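Local coordinates for restriction endonuclease UbaLAI (Unidentified, PDB 5O63), which cleaves DNA as a monomeric Type IIE restriction enzyme and is represented here by its N-terminal B3 domain bound to cognate DNA, at residues 68-73 / 94-99; 9-14 / 122-127; 79-84 / 88-93. All coordinates share one frame; numbering follows the deposited sequence.

Contact 1: residues 68-73 / 94-99. With nucleotides of chain C.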
loop_
_atom_site.group_PDB
_atom_site.type_symbol
_atom_site.label_atom_id
_atom_site.label_comp_id
_atom_site.label_asym_id
_atom_site.label_seq_id
_atom_site.Cartn_x
_atom_site.Cartn_y
_atom_site.Cartn_z
ATOM N N ALA A 68 7.480 3.368 6.728
ATOM C CA ALA A 68 7.328 2.565 5.511
ATOM C C ALA A 68 8.387 3.010 4.555
ATOM O O ALA A 68 8.670 4.219 4.454
ATOM C CB ALA A 68 5.939 2.748 4.873
ATOM N N PHE A 69 9.007 2.061 3.876
ATOM C CA PHE A 69 10.005 2.375 2.878
ATOM C C PHE A 69 9.318 2.698 1.569
ATOM O O PHE A 69 8.576 1.886 1.013
ATOM C CB PHE A 69 10.976 1.224 2.713
ATOM C CG PHE A 69 12.079 1.520 1.778
ATOM C CD1 PHE A 69 13.201 2.285 2.197
ATOM C CD2 PHE A 69 12.034 1.073 0.493
ATOM C CE1 PHE A 69 14.247 2.514 1.323
ATOM C CE2 PHE A 69 13.098 1.296 -0.379
ATOM C CZ PHE A 69 14.205 2.046 0.039
ATOM N N ASP A 70 9.516 3.921 1.083
ATOM C CA ASP A 70 8.886 4.369 -0.144
ATOM C C ASP A 70 9.730 3.979 -1.318
ATOM O O ASP A 70 10.856 4.445 -1.492
ATOM C CB ASP A 70 8.701 5.892 -0.126
ATOM C CG ASP A 70 8.034 6.375 -1.356
ATOM O OD1 ASP A 70 8.683 6.565 -2.381
ATOM O OD2 ASP A 70 6.822 6.584 -1.300
ATOM N N SER A 71 9.233 3.035 -2.136
ATOM C CA SER A 71 10.024 2.503 -3.204
ATOM C C SER A 71 10.334 3.538 -4.272
ATOM O O SER A 71 11.378 3.487 -4.866
ATOM C CB SER A 71 9.270 1.303 -3.828
ATOM O OG SER A 71 9.980 0.739 -4.943
ATOM N N LEU A 72 9.419 4.465 -4.526
ATOM C CA LEU A 72 9.652 5.385 -5.634
ATOM C C LEU A 72 10.836 6.331 -5.292
ATOM O O LEU A 72 11.708 6.554 -6.140
ATOM C CB LEU A 72 8.407 6.212 -5.955
ATOM C CG LEU A 72 7.310 5.431 -6.683
ATOM C CD1 LEU A 72 6.124 6.418 -6.852
ATOM C CD2 LEU A 72 7.917 5.036 -7.994
ATOM N N SER A 73 10.868 6.792 -4.044
ATOM C CA SER A 73 11.983 7.644 -3.583
ATOM C C SER A 73 13.191 6.918 -3.010
ATOM O O SER A 73 14.236 7.545 -2.759
ATOM C CB SER A 73 11.439 8.624 -2.532
ATOM O OG SER A 73 11.064 7.978 -1.301
ATOM N N ARG A 94 -0.284 10.704 3.802
ATOM C CA ARG A 94 1.154 11.076 3.669
ATOM C C ARG A 94 1.877 10.179 2.643
ATOM O O ARG A 94 3.088 10.066 2.647
ATOM C CB ARG A 94 1.897 11.054 5.069
ATOM C CG ARG A 94 1.131 11.785 6.191
ATOM C CD ARG A 94 2.010 11.854 7.436
ATOM N NE ARG A 94 3.257 12.572 7.152
ATOM C CZ ARG A 94 4.328 12.466 7.960
ATOM N NH1 ARG A 94 4.218 11.796 9.095
ATOM N NH2 ARG A 94 5.455 13.066 7.631
ATOM N N MET A 95 1.131 9.580 1.691
ATOM C CA MET A 95 1.786 8.873 0.620
ATOM C C MET A 95 2.403 9.754 -0.464
ATOM O O MET A 95 2.218 10.996 -0.533
ATOM C CB MET A 95 0.781 7.901 -0.024
ATOM C CG MET A 95 0.455 6.832 0.943
ATOM S SD MET A 95 -0.939 5.835 0.368
ATOM C CE MET A 95 -2.175 7.063 0.799
ATOM N N HIS A 96 3.238 9.070 -1.261
ATOM C CA HIS A 96 3.879 9.677 -2.433
ATOM C C HIS A 96 2.897 10.487 -3.329
ATOM O O HIS A 96 1.762 10.070 -3.589
ATOM C CB HIS A 96 4.562 8.572 -3.248
ATOM C CG HIS A 96 5.550 9.086 -4.228
ATOM N ND1 HIS A 96 5.179 9.758 -5.375
ATOM C CD2 HIS A 96 6.911 9.045 -4.220
ATOM C CE1 HIS A 96 6.276 10.075 -6.052
ATOM N NE2 HIS A 96 7.341 9.641 -5.378
ATOM N N GLY A 97 3.310 11.691 -3.683
ATOM C CA GLY A 97 2.445 12.590 -4.453
ATOM C C GLY A 97 2.071 12.113 -5.847
ATOM O O GLY A 97 1.140 12.689 -6.454
ATOM N N LEU A 98 2.702 11.054 -6.345
ATOM C CA LEU A 98 2.288 10.505 -7.643
ATOM C C LEU A 98 0.788 10.230 -7.580
ATOM O O LEU A 98 0.078 10.380 -8.576
ATOM C CB LEU A 98 3.047 9.209 -7.993
ATOM C CG LEU A 98 2.635 8.589 -9.347
ATOM C CD1 LEU A 98 2.646 9.614 -10.509
ATOM C CD2 LEU A 98 3.559 7.431 -9.684
ATOM N N LEU A 99 0.277 9.867 -6.410
ATOM C CA LEU A 99 -1.151 9.425 -6.387
ATOM C C LEU A 99 -2.108 10.603 -6.599
ATOM O O LEU A 99 -3.291 10.406 -6.891
ATOM C CB LEU A 99 -1.523 8.766 -5.074
ATOM C CG LEU A 99 -0.860 7.431 -4.768
ATOM C CD1 LEU A 99 -1.394 6.964 -3.419
ATOM C CD2 LEU A 99 -1.107 6.448 -5.890
ATOM P P DC C 2 2.342 14.940 4.135
ATOM O OP1 DC C 2 3.317 14.528 5.200
ATOM O OP2 DC C 2 2.286 14.189 2.830
ATOM O "O5'" DC C 2 0.929 15.006 4.808
ATOM C "C5'" DC C 2 0.745 15.596 6.104
ATOM C "C4'" DC C 2 -0.715 15.893 6.362
ATOM O "O4'" DC C 2 -1.249 16.775 5.364
ATOM C "C3'" DC C 2 -1.601 14.655 6.342
ATOM O "O3'" DC C 2 -1.820 14.302 7.744
ATOM C "C2'" DC C 2 -2.882 15.146 5.612
ATOM C "C1'" DC C 2 -2.626 16.680 5.518
ATOM N N1 DC C 2 -3.280 17.355 4.354
ATOM C C2 DC C 2 -3.999 18.549 4.646
ATOM O O2 DC C 2 -4.066 18.929 5.804
ATOM N N3 DC C 2 -4.646 19.154 3.661
ATOM C C4 DC C 2 -4.474 18.731 2.393
ATOM N N4 DC C 2 -5.147 19.405 1.428
ATOM C C5 DC C 2 -3.724 17.546 2.055
ATOM C C6 DC C 2 -3.121 16.897 3.068
HETATM O O HOH W 1 4.828 6.966 0.206
#
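D70 and H96 are the point of nearest backbone approach, their CA atoms 7.6 Å apart, too far for sheet pairing, so side chains and a water make the contact. A chi1 of -164° swings the H96 ring away from its own amide and under L72, whose CD1 sits almost exactly above the ring centre, 3.6 Å from the centroid, in a CH-pi contact. The ring cannot easily turn, because the backbone N of L98 donates to ND1 of H96 (3.0 Å) close to the ring plane. D70 lies at the ring edge, its OD1 3.6 Å from CD2 of H96, the carboxylate only 14° off the ring plane. D70 OD1 also accepts from S73 N (2.8 Å) in an Asx motif, while OD2 accepts a hydrogen bond from a water, which accepts one from H96 N. With an alanine in place of H96, L72 CD1 and L98 N would lose the ring they meet, and the start of the 3-10 segment is likely to shift. R94 NE donates a hydrogen bond to OP1 of DC2 of chain C, 2.8 Å. D70 and L72 also pack on strand 121-128, beside which strand 62-70 runs parallel, and R94 rests against strand 75-84.

Contact 2: residues 9-14 / 122-127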
loop_
_atom_site.group_PDB
_atom_site.type_symbol
_atom_site.label_atom_id
_atom_site.label_comp_id
_atom_site.label_asym_id
_atom_site.label_seq_id
_atom_site.Cartn_x
_atom_site.Cartn_y
_atom_site.Cartn_z
ATOM N N LYS A 9 11.266 -9.448 -3.338
ATOM C CA LYS A 9 12.638 -9.548 -2.903
ATOM C C LYS A 9 13.433 -8.303 -3.331
ATOM O O LYS A 9 14.261 -7.795 -2.583
ATOM C CB LYS A 9 13.280 -10.868 -3.449
ATOM C CG LYS A 9 12.712 -12.086 -2.736
ATOM C CD LYS A 9 13.344 -13.444 -3.187
ATOM C CE LYS A 9 14.755 -13.553 -2.782
ATOM N NZ LYS A 9 15.620 -12.834 -3.752
ATOM N N GLU A 10 13.140 -7.790 -4.513
ATOM C CA GLU A 10 13.831 -6.628 -5.038
ATOM C C GLU A 10 13.501 -5.367 -4.191
ATOM O O GLU A 10 14.367 -4.497 -3.911
ATOM C CB GLU A 10 13.411 -6.430 -6.505
ATOM C CG GLU A 10 14.392 -5.570 -7.335
ATOM N N LEU A 11 12.248 -5.282 -3.778
ATOM C CA LEU A 11 11.819 -4.120 -2.982
ATOM C C LEU A 11 12.536 -4.148 -1.614
ATOM O O LEU A 11 13.034 -3.094 -1.101
ATOM C CB LEU A 11 10.287 -4.144 -2.851
ATOM C CG LEU A 11 9.563 -3.017 -2.157
ATOM C CD1 LEU A 11 10.144 -1.695 -2.616
ATOM C CD2 LEU A 11 8.132 -3.118 -2.615
ATOM N N VAL A 12 12.638 -5.342 -1.013
ATOM C CA VAL A 12 13.305 -5.428 0.299
ATOM C C VAL A 12 14.792 -5.144 0.145
ATOM O O VAL A 12 15.399 -4.376 0.921
ATOM C CB VAL A 12 13.000 -6.775 0.965
ATOM C CG1 VAL A 12 13.866 -7.020 2.130
ATOM C CG2 VAL A 12 11.497 -6.794 1.355
ATOM N N ARG A 13 15.409 -5.750 -0.866
ATOM C CA ARG A 13 16.824 -5.488 -1.073
ATOM C C ARG A 13 17.076 -3.980 -1.342
ATOM O O ARG A 13 18.162 -3.499 -0.997
ATOM C CB ARG A 13 17.365 -6.368 -2.210
ATOM C CG ARG A 13 17.177 -5.740 -3.570
ATOM N N SER A 14 16.078 -3.228 -1.845
ATOM C CA SER A 14 16.345 -1.839 -2.197
ATOM C C SER A 14 16.433 -1.031 -0.908
ATOM O O SER A 14 16.928 0.103 -0.918
ATOM C CB SER A 14 15.278 -1.249 -3.147
ATOM O OG SER A 14 14.003 -1.175 -2.563
ATOM N N GLY A 122 9.379 -4.770 8.471
ATOM C CA GLY A 122 8.979 -3.414 8.121
ATOM C C GLY A 122 8.024 -3.330 6.941
ATOM O O GLY A 122 7.861 -4.271 6.180
ATOM N N TYR A 123 7.382 -2.172 6.783
ATOM C CA TYR A 123 6.456 -1.921 5.674
ATOM C C TYR A 123 7.168 -1.262 4.504
ATOM O O TYR A 123 8.156 -0.540 4.689
ATOM C CB TYR A 123 5.282 -1.020 6.112
ATOM C CG TYR A 123 4.314 -1.748 7.010
ATOM C CD1 TYR A 123 3.222 -2.458 6.459
ATOM C CD2 TYR A 123 4.466 -1.746 8.383
ATOM C CE1 TYR A 123 2.331 -3.131 7.274
ATOM C CE2 TYR A 123 3.589 -2.470 9.226
ATOM C CZ TYR A 123 2.508 -3.158 8.653
ATOM O OH TYR A 123 1.619 -3.868 9.469
ATOM N N TYR A 124 6.605 -1.493 3.317
ATOM C CA TYR A 124 7.087 -0.974 2.026
ATOM C C TYR A 124 5.906 -0.458 1.253
ATOM O O TYR A 124 4.855 -1.057 1.334
ATOM C CB TYR A 124 7.733 -2.060 1.198
ATOM C CG TYR A 124 8.940 -2.605 1.862
ATOM C CD1 TYR A 124 10.225 -2.241 1.410
ATOM C CD2 TYR A 124 8.829 -3.483 2.967
ATOM C CE1 TYR A 124 11.394 -2.726 2.024
ATOM C CE2 TYR A 124 10.005 -3.978 3.589
ATOM C CZ TYR A 124 11.280 -3.574 3.106
ATOM O OH TYR A 124 12.485 -4.018 3.670
ATOM N N PHE A 125 6.121 0.612 0.490
ATOM C CA PHE A 125 5.038 1.150 -0.337
ATOM C C PHE A 125 5.502 1.426 -1.722
ATOM O O PHE A 125 6.552 2.027 -1.932
ATOM C CB PHE A 125 4.549 2.447 0.325
ATOM C CG PHE A 125 3.606 3.238 -0.500
ATOM C CD1 PHE A 125 4.066 4.271 -1.308
ATOM C CD2 PHE A 125 2.251 2.955 -0.449
ATOM C CE1 PHE A 125 3.163 5.048 -2.090
ATOM C CE2 PHE A 125 1.316 3.715 -1.223
ATOM C CZ PHE A 125 1.780 4.758 -2.044
ATOM N N ASP A 126 4.671 1.079 -2.716
ATOM C CA ASP A 126 4.940 1.345 -4.120
ATOM C C ASP A 126 3.616 1.796 -4.750
ATOM O O ASP A 126 2.563 1.497 -4.229
ATOM C CB ASP A 126 5.460 0.087 -4.795
ATOM C CG ASP A 126 6.109 0.324 -6.162
ATOM O OD1 ASP A 126 6.267 1.464 -6.617
ATOM O OD2 ASP A 126 6.585 -0.676 -6.749
ATOM N N CYS A 127 3.706 2.572 -5.819
ATOM C CA CYS A 127 2.471 2.980 -6.492
ATOM C C CYS A 127 2.730 3.365 -7.907
ATOM O O CYS A 127 3.868 3.586 -8.327
ATOM C CB CYS A 127 1.807 4.100 -5.760
ATOM S SG CYS A 127 2.723 5.641 -5.898
#
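Y124 turns its CG anti to the carbonyl carbon (chi1 -63°), which extends the ring from strand 122-127 under the helix, and in L11 a chi1 of -176° lays the isobutyl group alongside the tyrosine, running the opposite way. The branch point of L11 does the touching: its CG lies 3.7 Å from CD1 of Y124, with CD2 of L11 coming down near the tyrosine CB. One residue on, V12 crosses the same side chain at about a right angle. Its CG2 stands over a ring face in a CH-pi contact, 4.1 Å from the centroid and 29° off the normal, while CG1 reaches 3.6 Å from the Y124 hydroxyl oxygen OH. The outer part of the ring also comes up against the helix backbone, CE1 of Y124 lying 3.5 Å from L11 O. L11 O itself accepts from S14 OG (2.6 Å) at the end of the segment.

In the B3 fold, an open beta pseudobarrel flanked by two short helices, this is the seam where helix 3-14 closes over the strands. V12 continues onto A114 and H116 of strand 108-116, which is the antiparallel neighbour of strand 121-128. The buried tyrosine hydroxyl has its polar partner there too, hydrogen-bonding with H116 NE2. D126, two residues further along the strand, starts out toward the helix, and its OD2 forms a salt bridge with R135 and a hydrogen bond with Y7 OH, the latter on an earlier turn of the same helix. F125, between Y124 and D126, projects away from the helix and meets F111 edge-to-face.

Contact 3: residues 79-84 / 88-93. With nucleotides of chain C.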
loop_
_atom_site.group_PDB
_atom_site.type_symbol
_atom_site.label_atom_id
_atom_site.label_comp_id
_atom_site.label_asym_id
_atom_site.label_seq_id
_atom_site.Cartn_x
_atom_site.Cartn_y
_atom_site.Cartn_z
ATOM N N LEU A 79 4.205 7.001 7.263
ATOM C CA LEU A 79 2.822 7.147 6.822
ATOM C C LEU A 79 1.917 7.324 8.002
ATOM O O LEU A 79 2.259 6.892 9.146
ATOM C CB LEU A 79 2.426 5.855 6.025
ATOM C CG LEU A 79 3.245 5.682 4.755
ATOM C CD1 LEU A 79 2.700 4.410 4.040
ATOM C CD2 LEU A 79 3.246 6.934 3.850
ATOM N N ALA A 80 0.742 7.931 7.753
ATOM C CA ALA A 80 -0.263 8.072 8.808
ATOM C C ALA A 80 -1.408 7.129 8.555
ATOM O O ALA A 80 -1.830 6.939 7.409
ATOM C CB ALA A 80 -0.791 9.540 8.931
ATOM N N TYR A 81 -1.876 6.529 9.624
ATOM C CA TYR A 81 -2.998 5.557 9.567
ATOM C C TYR A 81 -4.132 6.202 10.381
ATOM O O TYR A 81 -4.005 6.430 11.624
ATOM C CB TYR A 81 -2.505 4.234 10.128
ATOM C CG TYR A 81 -3.460 3.065 10.159
ATOM C CD1 TYR A 81 -4.568 2.980 9.296
ATOM C CD2 TYR A 81 -3.208 1.979 11.006
ATOM C CE1 TYR A 81 -5.405 1.862 9.325
ATOM C CE2 TYR A 81 -4.047 0.878 11.041
ATOM C CZ TYR A 81 -5.136 0.833 10.199
ATOM O OH TYR A 81 -5.954 -0.268 10.254
ATOM N N LYS A 82 -5.198 6.603 9.681
ATOM C CA LYS A 82 -6.233 7.432 10.286
ATOM C C LYS A 82 -7.510 6.677 10.562
ATOM O O LYS A 82 -7.960 5.927 9.685
ATOM C CB LYS A 82 -6.560 8.635 9.372
ATOM C CG LYS A 82 -5.331 9.345 8.770
ATOM C CD LYS A 82 -4.521 10.137 9.853
ATOM C CE LYS A 82 -5.351 11.255 10.406
ATOM N NZ LYS A 82 -4.490 12.013 11.371
ATOM N N TYR A 83 -8.092 6.864 11.735
ATOM C CA TYR A 83 -9.471 6.375 12.017
ATOM C C TYR A 83 -10.383 7.595 12.126
ATOM O O TYR A 83 -10.123 8.488 12.936
ATOM C CB TYR A 83 -9.512 5.590 13.321
ATOM C CG TYR A 83 -10.898 5.333 13.811
ATOM C CD1 TYR A 83 -11.728 4.429 13.174
ATOM C CD2 TYR A 83 -11.400 6.010 14.941
ATOM C CE1 TYR A 83 -13.002 4.169 13.653
ATOM C CE2 TYR A 83 -12.693 5.764 15.412
ATOM C CZ TYR A 83 -13.486 4.849 14.758
ATOM O OH TYR A 83 -14.763 4.606 15.197
ATOM N N TYR A 84 -11.432 7.638 11.315
ATOM C CA TYR A 84 -12.375 8.726 11.374
ATOM C C TYR A 84 -13.730 8.193 11.796
ATOM O O TYR A 84 -14.382 7.396 11.074
ATOM C CB TYR A 84 -12.469 9.438 10.036
ATOM C CG TYR A 84 -11.279 10.358 9.786
ATOM C CD1 TYR A 84 -11.041 11.461 10.613
ATOM C CD2 TYR A 84 -10.409 10.145 8.713
ATOM C CE1 TYR A 84 -9.959 12.306 10.378
ATOM C CE2 TYR A 84 -9.315 11.037 8.440
ATOM C CZ TYR A 84 -9.111 12.098 9.309
ATOM O OH TYR A 84 -8.065 12.974 9.131
ATOM N N PRO A 88 -17.919 4.876 10.177
ATOM C CA PRO A 88 -16.500 4.969 10.609
ATOM C C PRO A 88 -15.604 4.363 9.556
ATOM O O PRO A 88 -16.033 3.412 8.887
ATOM C CB PRO A 88 -16.457 4.117 11.863
ATOM C CG PRO A 88 -17.533 3.038 11.598
ATOM C CD PRO A 88 -18.583 3.662 10.697
ATOM N N GLU A 89 -14.389 4.833 9.384
ATOM C CA GLU A 89 -13.544 4.242 8.330
ATOM C C GLU A 89 -12.081 4.579 8.638
ATOM O O GLU A 89 -11.811 5.374 9.560
ATOM C CB GLU A 89 -13.931 4.757 6.934
ATOM C CG GLU A 89 -13.466 6.229 6.694
ATOM C CD GLU A 89 -13.984 6.763 5.354
ATOM O OE1 GLU A 89 -15.034 6.248 4.825
ATOM O OE2 GLU A 89 -13.315 7.686 4.855
ATOM N N ARG A 90 -11.190 3.933 7.909
ATOM C CA ARG A 90 -9.745 4.116 8.046
ATOM C C ARG A 90 -9.107 4.419 6.708
ATOM O O ARG A 90 -9.491 3.933 5.649
ATOM C CB ARG A 90 -9.073 2.863 8.682
ATOM C CG ARG A 90 -9.689 2.474 9.998
ATOM C CD ARG A 90 -8.922 1.421 10.678
ATOM N NE ARG A 90 -9.740 0.926 11.777
ATOM C CZ ARG A 90 -9.296 0.059 12.663
ATOM N NH1 ARG A 90 -8.049 -0.361 12.558
ATOM N NH2 ARG A 90 -10.098 -0.366 13.647
ATOM N N ARG A 91 -8.079 5.298 6.759
ATOM C CA ARG A 91 -7.386 5.774 5.568
ATOM C C ARG A 91 -5.904 5.721 5.824
ATOM O O ARG A 91 -5.497 5.892 6.999
ATOM C CB ARG A 91 -7.768 7.234 5.257
ATOM C CG ARG A 91 -9.248 7.446 4.995
ATOM C CD ARG A 91 -9.459 8.944 4.901
ATOM N NE ARG A 91 -10.887 9.232 4.921
ATOM C CZ ARG A 91 -11.427 10.453 4.996
ATOM N NH1 ARG A 91 -10.637 11.554 4.996
ATOM N NH2 ARG A 91 -12.761 10.562 5.088
ATOM N N ILE A 92 -5.100 5.533 4.782
ATOM C CA ILE A 92 -3.658 5.847 4.825
ATOM C C ILE A 92 -3.498 7.211 4.178
ATOM O O ILE A 92 -4.120 7.518 3.150
ATOM C CB ILE A 92 -2.793 4.814 4.040
ATOM C CG1 ILE A 92 -3.228 3.394 4.439
ATOM C CG2 ILE A 92 -1.303 5.105 4.320
ATOM C CD1 ILE A 92 -3.042 3.118 5.973
ATOM N N THR A 93 -2.635 8.035 4.790
ATOM C CA THR A 93 -2.274 9.333 4.223
ATOM C C THR A 93 -0.745 9.573 4.356
ATOM O O THR A 93 -0.007 8.722 4.905
ATOM C CB THR A 93 -3.002 10.506 4.945
ATOM O OG1 THR A 93 -2.534 10.575 6.310
ATOM C CG2 THR A 93 -4.510 10.338 4.982
ATOM P P DC C 4 -7.366 15.252 11.972
ATOM O OP1 DC C 4 -7.228 15.259 13.483
ATOM O OP2 DC C 4 -7.176 13.938 11.233
ATOM O "O5'" DC C 4 -8.790 15.757 11.506
ATOM C "C5'" DC C 4 -9.228 17.023 12.071
ATOM C "C4'" DC C 4 -10.467 17.510 11.362
ATOM O "O4'" DC C 4 -10.136 17.740 9.982
ATOM C "C3'" DC C 4 -11.674 16.567 11.396
ATOM O "O3'" DC C 4 -12.570 17.110 12.291
ATOM C "C2'" DC C 4 -12.257 16.699 10.023
ATOM C "C1'" DC C 4 -11.271 17.502 9.209
ATOM N N1 DC C 4 -10.872 16.749 8.001
ATOM C C2 DC C 4 -11.552 17.041 6.813
ATOM O O2 DC C 4 -12.448 17.925 6.841
ATOM N N3 DC C 4 -11.189 16.396 5.683
ATOM C C4 DC C 4 -10.261 15.428 5.722
ATOM N N4 DC C 4 -10.020 14.784 4.579
ATOM C C5 DC C 4 -9.538 15.111 6.930
ATOM C C6 DC C 4 -9.909 15.785 8.058
ATOM P P DC C 3 -3.087 13.620 8.328
ATOM O OP1 DC C 3 -2.668 13.065 9.660
ATOM O OP2 DC C 3 -3.800 12.703 7.427
ATOM O "O5'" DC C 3 -4.098 14.802 8.685
ATOM C "C5'" DC C 3 -3.665 15.775 9.702
ATOM C "C4'" DC C 3 -4.691 16.898 9.775
ATOM O "O4'" DC C 3 -4.783 17.533 8.498
ATOM C "C3'" DC C 3 -6.106 16.523 10.072
ATOM O "O3'" DC C 3 -6.301 16.300 11.449
ATOM C "C2'" DC C 3 -6.867 17.781 9.636
ATOM C "C1'" DC C 3 -6.081 18.169 8.417
ATOM N N1 DC C 3 -6.696 17.773 7.120
ATOM C C2 DC C 3 -7.671 18.593 6.597
ATOM O O2 DC C 3 -8.078 19.533 7.286
ATOM N N3 DC C 3 -8.126 18.345 5.365
ATOM C C4 DC C 3 -7.707 17.241 4.668
ATOM N N4 DC C 3 -8.201 17.059 3.444
ATOM C C5 DC C 3 -6.706 16.350 5.190
ATOM C C6 DC C 3 -6.211 16.686 6.428
ATOM P P DT C 5 -13.939 16.381 12.716
ATOM O OP1 DT C 5 -14.435 17.220 13.839
ATOM O OP2 DT C 5 -13.702 14.940 12.789
ATOM O "O5'" DT C 5 -14.942 16.597 11.463
ATOM C "C5'" DT C 5 -15.424 17.914 11.236
ATOM C "C4'" DT C 5 -16.328 17.980 10.009
ATOM O "O4'" DT C 5 -15.516 17.649 8.828
ATOM C "C3'" DT C 5 -17.530 17.052 9.997
ATOM O "O3'" DT C 5 -18.596 17.713 9.363
ATOM C "C2'" DT C 5 -17.050 15.903 9.084
ATOM C "C1'" DT C 5 -16.219 16.712 8.079
ATOM N N1 DT C 5 -15.268 15.912 7.357
ATOM C C2 DT C 5 -15.217 16.018 5.975
ATOM O O2 DT C 5 -15.899 16.797 5.371
ATOM N N3 DT C 5 -14.349 15.174 5.343
ATOM C C4 DT C 5 -13.524 14.246 5.939
ATOM O O4 DT C 5 -12.797 13.534 5.293
ATOM C C5 DT C 5 -13.586 14.198 7.412
ATOM C C7 DT C 5 -12.711 13.219 8.170
ATOM C C6 DT C 5 -14.444 15.023 8.038
#
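Y84 and R91 take hold of one thymine from two directions, the ring through its methyl and the guanidinium through O4. R91 uses two edges of its guanidinium, NH2 being shared: NE and NH2 grip the single oxygen E89 OE2 side-on in a salt bridge (both 2.9 Å), while NH1 and NH2 converge on O4 of DT5 of chain C, NH1 at 2.9 Å. E89 OE2 thus probably fixes the arginine's rotation, while OE1 is itself hydrogen-bonded to N4 of a cytosine base. Y84 CD2 lies over a guanidinium face of R91, the two planes 51° apart. The tyrosine offers its own face to the thymine methyl, C7 lying 3.4 Å above the ring plane, and its OH is hydrogen-bonded to OP2 of DC4 of chain C, at a distance so short that its exact length is doubtful.

Farther along the same face, the K82 side chain bends at chi2 and chi3, and K82 NZ curls to 2.7 Å from OP1 of DC3 of chain C in a hydrogen bond. T93 OG1 donates to OP2 of that phosphate. On the reverse face R90 NH1 donates to Y81 OH (3.1 Å) nearly in the guanidinium plane, I92 CD1 meets CD1 of Y81, and Y47 adds a cation-pi contact to R90. Three reciprocal backbone pairs, A80 with T93, K82 with R91 and Y84 with E89, hold the strands in antiparallel register. This two-faced beta hairpin, one face holding bases and phosphates, is consistent with the C-arm that B3 domains set into the DNA major groove.

All three contacts draw on one mixed sheet. Strands 89-93, 75-84, 62-70 and 121-128 lie side by side in that order, so contact 3 occupies the hairpin, contact 1 the next strand with the loop following the hairpin, and contact 2 the strand beyond, under helix 3-14. Their centres lie about 11 Å (1 and 2), 16 Å (1 and 3) and 21 Å (2 and 3) apart. Along the chain contact 2 spans contact 1, which in turn spans contact 3. F69 pairs with Y123 and F125 by backbone hydrogen bonds, tying contacts 1 and 2, while A68 and R94 pack on L79 and A80. The helix-covered core is thus linked through contact 1 to the DNA-reading hairpin.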